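Local coordinates for solute-binding protein (Thermoactinomyces vulgaris, PDB 2ZYN), which probably binds maltose-type sugars such as cyclodextrins outside the cell and delivers them to a membrane transporter for uptake, at residues Q95-D100 with Y122-A127; D197-G202 with I387-I392. One frame throughout, in Å; residues are numbered along the deposited sequence.

Interactions 1 and 2 lie in series along the chain, their nearest atoms about 16 Å apart, and share no helix or strand. Interaction 1 sets a loop against strand 120-129 of a mixed sheet and is partly buried, with P96 exposed. Interaction 2 sets a different loop against helix 377-392, the last helix of the chain; most of its touching residues are buried, while K389 is exposed. The two probably belong to different lobes of the solute-binding fold. Neither has a direct hydrogen bond between its segments. Residues 95-100 and 122-127 combine a proline-tyrosine contact, aliphatic packing and a water between carbonyls; residues 197-202 and 387-392 rely on side-chain packing alone.

Interaction 1 of 2, residues Q95-D100 with Y122-A127; sequences QPIQVD and YGLPKA
P96 lies over one face of the Y122 ring, offset toward its rim, and the two side chains run side by side. The closest approaches are from P96 N to Y122 CE2, 3.4 Å, and from P96 CD to the same CE2, 3.5 Å. Although CB of Y122 leaves the backbone heading away from 95-100, a chi1 of -76° sets CG beside its own backbone N, and the ring returns to the proline. A water lies at the ring's edge, in its plane, 2.7 Å from Q95 O and 2.6 Å from Y122 O, placed to donate to either carbonyl. With an alanine in place of Y122, P96 would probably lose the flat ring it packs on, and a gap would open beside the water. Further along, I97 CD1 comes within 3.7 Å of L124 CD1 and equally close to G123 C. It gets there because CG1 sits between the backbone N and the carbonyl carbon, chi1 60°. V99 CG1 makes a looser contact with L124 CD2, 4.3 Å. The partner of this irregular loop is strand 120-129, part of a mixed sheet in the solute-binding fold. Beyond the side chains, backbone bonds join I97 to L121 and Q95 to L286, while L124 pairs with W284 on strand 278-286. Helix 293-303 also packs against the loop, with M300 on I97 and T297 and Q301 on V99.

Interaction 2 of 2, residues D197-G202 with I387-I392; sequences DPNEIG and IMKEKI
The loop leading into helix 206-220 packs here against the end of helix 377-392, the last helix of the chain. M388, K389 and I392, spaced one and then three residues apart, bring one side of that helix to the loop. I201 supplies the central apolar group: its CD1 is 3.8 Å from M388 CB and the same distance from I392 CD1, the two isoleucines reaching toward each other tip to tip. K389 joins in through its aliphatic stem, with CG 4.2 Å from I201 CD1. The other branch of I201 is used as well, CG2 lying 4.0 Å from M388 SD.

N199 meets the helix from the opposite direction to I392. Its CG is anti to the backbone N, chi1 -173°, which carries the amide out to the helix, where the amide carbon CG lies 3.7 Å from I392 CG2. ND2 passes K389 CG at 4.1 Å. Between these two contact residues E200 is the centre of an inverse gamma turn, with I201 N bonded to N199 O at 2.8 Å; N199 and I201, on either side of this tight turn, both direct CB at the helix. Outside the pair, L203 also touches M388, P362 and I363 of helix 360-371 pack on it, and V358 lies against I392. A bound glucopyranose is about 10 Å from the M388 side chain. With no hydrogen bond or salt bridge across the contact, the loop and helix meet through shape and van der Waals packing, with the I201 methyl at its middle; the exact setting of the N199 amide is doubtful, because its OD1 is modelled too close to I392 CD1.

Interaction 1 of 2, residues Q95-D100 with Y122-A127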
ATOM      1  N   GLN A  95      17.621   9.788   4.829  1.00 14.71           N
ATOM      2  CA  GLN A  95      18.615   9.652   5.893  1.00 14.28           C
ATOM      3  C   GLN A  95      18.015   8.994   7.146  1.00 15.17           C
ATOM      4  O   GLN A  95      16.846   9.230   7.473  1.00 15.50           O
ATOM      5  CB  GLN A  95      19.252  11.011   6.228  1.00 14.80           C
ATOM      6  CG  GLN A  95      18.269  12.105   6.650  1.00 14.81           C
ATOM      7  CD  GLN A  95      18.960  13.371   7.126  1.00 16.10           C
ATOM      8  OE1 GLN A  95      18.738  14.457   6.588  1.00 18.34           O
ATOM      9  NE2 GLN A  95      19.802  13.238   8.141  1.00 12.75           N
ATOM     10  N   PRO A  96      18.808   8.153   7.840  1.00 15.62           N
ATOM     11  CA  PRO A  96      18.305   7.526   9.067  1.00 15.88           C
ATOM     12  C   PRO A  96      17.954   8.556  10.142  1.00 16.61           C
ATOM     13  O   PRO A  96      18.624   9.588  10.260  1.00 19.55           O
ATOM     14  CB  PRO A  96      19.452   6.615   9.526  1.00 17.35           C
ATOM     15  CG  PRO A  96      20.618   6.941   8.689  1.00 14.92           C
ATOM     16  CD  PRO A  96      20.186   7.740   7.509  1.00 14.16           C
ATOM     17  N   ILE A  97      16.906   8.269  10.910  1.00 16.25           N
ATOM     18  CA  ILE A  97      16.360   9.229  11.869  1.00 15.30           C
ATOM     19  C   ILE A  97      16.892   9.020  13.287  1.00 16.10           C
ATOM     20  O   ILE A  97      17.060   7.885  13.748  1.00 18.55           O
ATOM     21  CB  ILE A  97      14.800   9.257  11.866  1.00 15.77           C
ATOM     22  CG1 ILE A  97      14.214   7.882  12.222  1.00 16.54           C
ATOM     23  CG2 ILE A  97      14.275   9.744  10.513  1.00 16.76           C
ATOM     24  CD1 ILE A  97      12.738   7.912  12.578  1.00 14.88           C
ATOM     25  N   GLN A  98      17.155  10.130  13.964  1.00 17.76           N
ATOM     26  CA  GLN A  98      17.682  10.105  15.322  1.00 18.49           C
ATOM     27  C   GLN A  98      16.533  10.217  16.315  1.00 17.41           C
ATOM     28  O   GLN A  98      16.066  11.318  16.618  1.00 18.38           O
ATOM     29  CB  GLN A  98      18.688  11.242  15.516  1.00 19.21           C
ATOM     30  CG  GLN A  98      19.334  11.298  16.894  1.00 22.89           C
ATOM     31  CD  GLN A  98      20.324  12.446  17.039  1.00 23.76           C
ATOM     32  OE1 GLN A  98      21.099  12.490  17.997  1.00 26.14           O
ATOM     33  NE2 GLN A  98      20.300  13.384  16.095  1.00 25.62           N
ATOM     34  N   VAL A  99      16.075   9.067  16.802  1.00 17.18           N
ATOM     35  CA  VAL A  99      15.001   9.010  17.794  1.00 18.10           C
ATOM     36  C   VAL A  99      15.363   8.098  18.968  1.00 17.93           C
ATOM     37  O   VAL A  99      16.143   7.151  18.816  1.00 17.34           O
ATOM     38  CB  VAL A  99      13.638   8.570  17.177  1.00 19.28           C
ATOM     39  CG1 VAL A  99      13.127   9.608  16.184  1.00 19.14           C
ATOM     40  CG2 VAL A  99      13.730   7.182  16.533  1.00 19.95           C
ATOM     41  N   ASP A 100      14.786   8.401  20.130  1.00 19.29           N
ATOM     42  CA  ASP A 100      15.010   7.645  21.363  1.00 20.13           C
ATOM     43  C   ASP A 100      14.452   6.228  21.293  1.00 18.73           C
ATOM     44  O   ASP A 100      13.529   5.948  20.526  1.00 17.14           O
ATOM     45  CB  ASP A 100      14.373   8.372  22.556  1.00 24.68           C
ATOM     46  CG  ASP A 100      15.147   9.605  22.984  1.00 30.63           C
ATOM     47  OD1 ASP A 100      14.709  10.265  23.952  1.00 33.43           O
ATOM     48  OD2 ASP A 100      16.191   9.920  22.369  1.00 32.79           O
ATOM     49  N   TYR A 122      14.615   4.422   9.074  1.00 12.90           N
ATOM     50  CA  TYR A 122      14.408   5.530   8.145  1.00 13.54           C
ATOM     51  C   TYR A 122      13.098   6.291   8.324  1.00 13.77           C
ATOM     52  O   TYR A 122      12.873   7.307   7.666  1.00 13.28           O
ATOM     53  CB  TYR A 122      14.579   5.050   6.704  1.00 13.09           C
ATOM     54  CG  TYR A 122      16.031   4.864   6.350  1.00 12.91           C
ATOM     55  CD1 TYR A 122      16.665   3.635   6.535  1.00 14.04           C
ATOM     56  CD2 TYR A 122      16.786   5.931   5.866  1.00 13.85           C
ATOM     57  CE1 TYR A 122      18.010   3.469   6.232  1.00 15.93           C
ATOM     58  CE2 TYR A 122      18.126   5.774   5.554  1.00 13.46           C
ATOM     59  CZ  TYR A 122      18.732   4.544   5.740  1.00 16.27           C
ATOM     60  OH  TYR A 122      20.067   4.391   5.439  1.00 15.96           O
ATOM     61  N   GLY A 123      12.247   5.816   9.227  1.00 15.05           N
ATOM     62  CA  GLY A 123      10.987   6.500   9.476  1.00 14.94           C
ATOM     63  C   GLY A 123      10.212   6.046  10.690  1.00 14.54           C
ATOM     64  O   GLY A 123      10.561   5.054  11.330  1.00 13.41           O
ATOM     65  N   LEU A 124       9.154   6.796  10.987  1.00 13.58           N
ATOM     66  CA  LEU A 124       8.160   6.429  11.990  1.00 13.78           C
ATOM     67  C   LEU A 124       6.848   6.138  11.259  1.00 14.16           C
ATOM     68  O   LEU A 124       6.451   6.902  10.377  1.00 13.70           O
ATOM     69  CB  LEU A 124       7.986   7.551  13.018  1.00 14.49           C
ATOM     70  CG  LEU A 124       8.702   7.493  14.385  1.00 20.02           C
ATOM     71  CD1 LEU A 124       9.895   6.543  14.433  1.00 16.24           C
ATOM     72  CD2 LEU A 124       9.082   8.885  14.884  1.00 16.50           C
ATOM     73  N   PRO A 125       6.189   5.017  11.601  1.00 13.95           N
ATOM     74  CA  PRO A 125       5.015   4.555  10.855  1.00 12.95           C
ATOM     75  C   PRO A 125       3.733   5.343  11.148  1.00 14.89           C
ATOM     76  O   PRO A 125       3.525   5.809  12.275  1.00 15.11           O
ATOM     77  CB  PRO A 125       4.876   3.099  11.301  1.00 15.03           C
ATOM     78  CG  PRO A 125       5.456   3.072  12.664  1.00 13.33           C
ATOM     79  CD  PRO A 125       6.530   4.108  12.714  1.00 13.32           C
ATOM     80  N   LYS A 126       2.901   5.486  10.115  1.00 13.26           N
ATOM     81  CA  LYS A 126       1.605   6.161  10.192  1.00 12.78           C
ATOM     82  C   LYS A 126       0.470   5.158  10.033  1.00 12.94           C
ATOM     83  O   LYS A 126      -0.599   5.313  10.634  1.00 13.35           O
ATOM     84  CB  LYS A 126       1.477   7.192   9.069  1.00 12.19           C
ATOM     85  CG  LYS A 126       2.583   8.237   9.023  1.00 11.39           C
ATOM     86  CD  LYS A 126       2.715   8.826   7.629  1.00 12.38           C
ATOM     87  CE  LYS A 126       1.492   9.632   7.231  1.00 14.13           C
ATOM     88  NZ  LYS A 126       1.697  10.229   5.886  1.00 13.58           N
ATOM     89  N   ALA A 127       0.705   4.147   9.198  1.00 12.89           N
ATOM     90  CA  ALA A 127      -0.323   3.186   8.805  1.00 13.52           C
ATOM     91  C   ALA A 127       0.260   1.825   8.443  1.00 13.25           C
ATOM     92  O   ALA A 127       1.322   1.733   7.827  1.00 12.23           O
ATOM     93  CB  ALA A 127      -1.125   3.728   7.627  1.00 14.69           C
TER
HETATM   94  O   HOH W   1      14.383   8.946   6.298  1.00 15.69           O

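Interaction 2 of 2, residues D197-G202 with I387-I392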
ATOM      1  N   ASP A 197      17.374 -10.822  -0.606  1.00 57.14           N
ATOM      2  CA  ASP A 197      17.541 -11.676  -1.777  1.00 55.83           C
ATOM      3  C   ASP A 197      18.365 -10.971  -2.857  1.00 55.50           C
ATOM      4  O   ASP A 197      17.938  -9.942  -3.388  1.00 55.11           O
ATOM      5  CB  ASP A 197      16.173 -12.107  -2.308  1.00 54.73           C
ATOM      6  CG  ASP A 197      16.272 -13.051  -3.484  1.00 54.67           C
ATOM      7  OD1 ASP A 197      16.375 -12.561  -4.626  1.00 55.09           O
ATOM      8  OD2 ASP A 197      16.231 -14.279  -3.267  1.00 53.63           O
ATOM      9  N   PRO A 198      19.548 -11.533  -3.187  1.00 55.04           N
ATOM     10  CA  PRO A 198      20.538 -10.924  -4.086  1.00 54.29           C
ATOM     11  C   PRO A 198      19.951 -10.439  -5.412  1.00 53.14           C
ATOM     12  O   PRO A 198      20.196  -9.294  -5.805  1.00 53.32           O
ATOM     13  CB  PRO A 198      21.553 -12.056  -4.320  1.00 54.54           C
ATOM     14  CG  PRO A 198      20.898 -13.305  -3.798  1.00 54.48           C
ATOM     15  CD  PRO A 198      20.004 -12.846  -2.701  1.00 55.28           C
ATOM     16  N   ASN A 199      19.370 -11.348  -6.200  1.00 51.69           N
ATOM     17  CA  ASN A 199      18.558 -10.984  -7.379  1.00 49.02           C
ATOM     18  C   ASN A 199      17.695 -12.186  -7.853  1.00 46.43           C
ATOM     19  O   ASN A 199      17.322 -12.264  -9.029  1.00 46.90           O
ATOM     20  CB  ASN A 199      19.408 -10.287  -8.484  1.00 50.55           C
ATOM     21  CG  ASN A 199      18.577  -9.750  -9.632  1.00 52.76           C
ATOM     22  OD1 ASN A 199      17.602  -9.056  -9.418  1.00 54.66           O
ATOM     23  ND2 ASN A 199      18.959 -10.100 -10.860  1.00 51.83           N
ATOM     24  N   GLU A 200      17.375 -13.124  -6.949  1.00 41.93           N
ATOM     25  CA  GLU A 200      16.610 -14.316  -7.320  1.00 35.58           C
ATOM     26  C   GLU A 200      15.121 -13.978  -7.437  1.00 31.30           C
ATOM     27  O   GLU A 200      14.330 -14.301  -6.549  1.00 28.66           O
ATOM     28  CB  GLU A 200      16.808 -15.464  -6.311  1.00 36.66           C
ATOM     29  CG  GLU A 200      18.177 -15.545  -5.624  1.00 38.69           C
ATOM     30  CD  GLU A 200      19.300 -16.012  -6.536  1.00 38.67           C
ATOM     31  OE1 GLU A 200      19.101 -16.963  -7.328  1.00 38.33           O
ATOM     32  OE2 GLU A 200      20.400 -15.427  -6.443  1.00 38.96           O
ATOM     33  N   ILE A 201      14.750 -13.319  -8.532  1.00 27.01           N
ATOM     34  CA  ILE A 201      13.342 -13.058  -8.836  1.00 22.35           C
ATOM     35  C   ILE A 201      12.654 -14.376  -9.200  1.00 20.46           C
ATOM     36  O   ILE A 201      13.196 -15.175  -9.968  1.00 19.65           O
ATOM     37  CB  ILE A 201      13.183 -12.039  -9.992  1.00 22.60           C
ATOM     38  CG1 ILE A 201      13.884 -10.720  -9.648  1.00 22.79           C
ATOM     39  CG2 ILE A 201      11.702 -11.796 -10.312  1.00 21.74           C
ATOM     40  CD1 ILE A 201      14.339  -9.934 -10.858  1.00 23.71           C
ATOM     41  N   GLY A 202      11.467 -14.599  -8.639  1.00 17.88           N
ATOM     42  CA  GLY A 202      10.712 -15.827  -8.895  1.00 15.07           C
ATOM     43  C   GLY A 202       9.427 -15.602  -9.669  1.00 14.80           C
ATOM     44  O   GLY A 202       8.549 -16.468  -9.686  1.00 13.85           O
ATOM     45  N   ILE A 387      13.202  -8.215 -18.356  1.00 16.97           N
ATOM     46  CA  ILE A 387      13.289  -6.762 -18.225  1.00 16.23           C
ATOM     47  C   ILE A 387      13.758  -6.353 -16.824  1.00 13.81           C
ATOM     48  O   ILE A 387      14.642  -5.501 -16.690  1.00 16.98           O
ATOM     49  CB  ILE A 387      11.940  -6.087 -18.606  1.00 16.13           C
ATOM     50  CG1 ILE A 387      11.734  -6.167 -20.125  1.00 15.60           C
ATOM     51  CG2 ILE A 387      11.888  -4.632 -18.135  1.00 14.67           C
ATOM     52  CD1 ILE A 387      10.293  -5.995 -20.591  1.00 16.04           C
ATOM     53  N   MET A 388      13.179  -6.973 -15.795  1.00 15.78           N
ATOM     54  CA  MET A 388      13.594  -6.748 -14.406  1.00 14.79           C
ATOM     55  C   MET A 388      15.088  -6.980 -14.223  1.00 15.33           C
ATOM     56  O   MET A 388      15.796  -6.114 -13.714  1.00 15.69           O
ATOM     57  CB  MET A 388      12.823  -7.650 -13.438  1.00 14.82           C
ATOM     58  CG  MET A 388      11.366  -7.275 -13.251  1.00 14.93           C
ATOM     59  SD  MET A 388      10.540  -8.496 -12.230  1.00 14.00           S
ATOM     60  CE  MET A 388       8.827  -8.250 -12.714  1.00 14.24           C
ATOM     61  N   LYS A 389      15.558  -8.145 -14.662  1.00 16.92           N
ATOM     62  CA  LYS A 389      16.969  -8.507 -14.536  1.00 17.66           C
ATOM     63  C   LYS A 389      17.872  -7.510 -15.249  1.00 20.23           C
ATOM     64  O   LYS A 389      18.941  -7.166 -14.743  1.00 21.21           O
ATOM     65  CB  LYS A 389      17.215  -9.920 -15.058  1.00 18.67           C
ATOM     66  CG  LYS A 389      16.668 -11.016 -14.158  1.00 19.96           C
ATOM     67  CD  LYS A 389      16.986 -12.379 -14.730  1.00 20.88           C
ATOM     68  CE  LYS A 389      16.658 -13.488 -13.750  1.00 21.77           C
ATOM     69  NZ  LYS A 389      17.239 -14.787 -14.199  1.00 22.00           N
ATOM     70  N   GLU A 390      17.428  -7.044 -16.416  1.00 22.04           N
ATOM     71  CA  GLU A 390      18.168  -6.055 -17.205  1.00 24.94           C
ATOM     72  C   GLU A 390      18.330  -4.728 -16.463  1.00 25.76           C
ATOM     73  O   GLU A 390      19.422  -4.157 -16.442  1.00 25.52           O
ATOM     74  CB  GLU A 390      17.488  -5.826 -18.559  1.00 27.54           C
ATOM     75  CG  GLU A 390      17.652  -6.974 -19.553  1.00 30.69           C
ATOM     76  CD  GLU A 390      16.782  -6.826 -20.799  1.00 32.97           C
ATOM     77  OE1 GLU A 390      15.840  -5.998 -20.804  1.00 32.36           O
ATOM     78  OE2 GLU A 390      17.040  -7.554 -21.780  1.00 34.19           O
ATOM     79  N   LYS A 391      17.246  -4.249 -15.851  1.00 25.72           N
ATOM     80  CA  LYS A 391      17.247  -2.966 -15.137  1.00 28.01           C
ATOM     81  C   LYS A 391      18.078  -3.012 -13.856  1.00 28.76           C
ATOM     82  O   LYS A 391      18.633  -1.996 -13.431  1.00 28.77           O
ATOM     83  CB  LYS A 391      15.817  -2.526 -14.808  1.00 29.01           C
ATOM     84  CG  LYS A 391      14.959  -2.129 -16.008  1.00 32.32           C
ATOM     85  CD  LYS A 391      15.153  -0.663 -16.379  1.00 33.87           C
ATOM     86  CE  LYS A 391      14.248  -0.251 -17.529  1.00 34.41           C
ATOM     87  NZ  LYS A 391      12.804  -0.230 -17.155  1.00 36.22           N
ATOM     88  N   ILE A 392      18.148  -4.193 -13.243  1.00 29.22           N
ATOM     89  CA  ILE A 392      18.923  -4.398 -12.021  1.00 31.11           C
ATOM     90  C   ILE A 392      20.425  -4.282 -12.280  1.00 33.23           C
ATOM     91  O   ILE A 392      21.178  -3.820 -11.417  1.00 31.85           O
ATOM     92  CB  ILE A 392      18.542  -5.738 -11.335  1.00 29.93           C
ATOM     93  CG1 ILE A 392      17.263  -5.541 -10.517  1.00 29.94           C
ATOM     94  CG2 ILE A 392      19.661  -6.252 -10.432  1.00 29.48           C
ATOM     95  CD1 ILE A 392      16.341  -6.730 -10.497  1.00 29.71           C
TER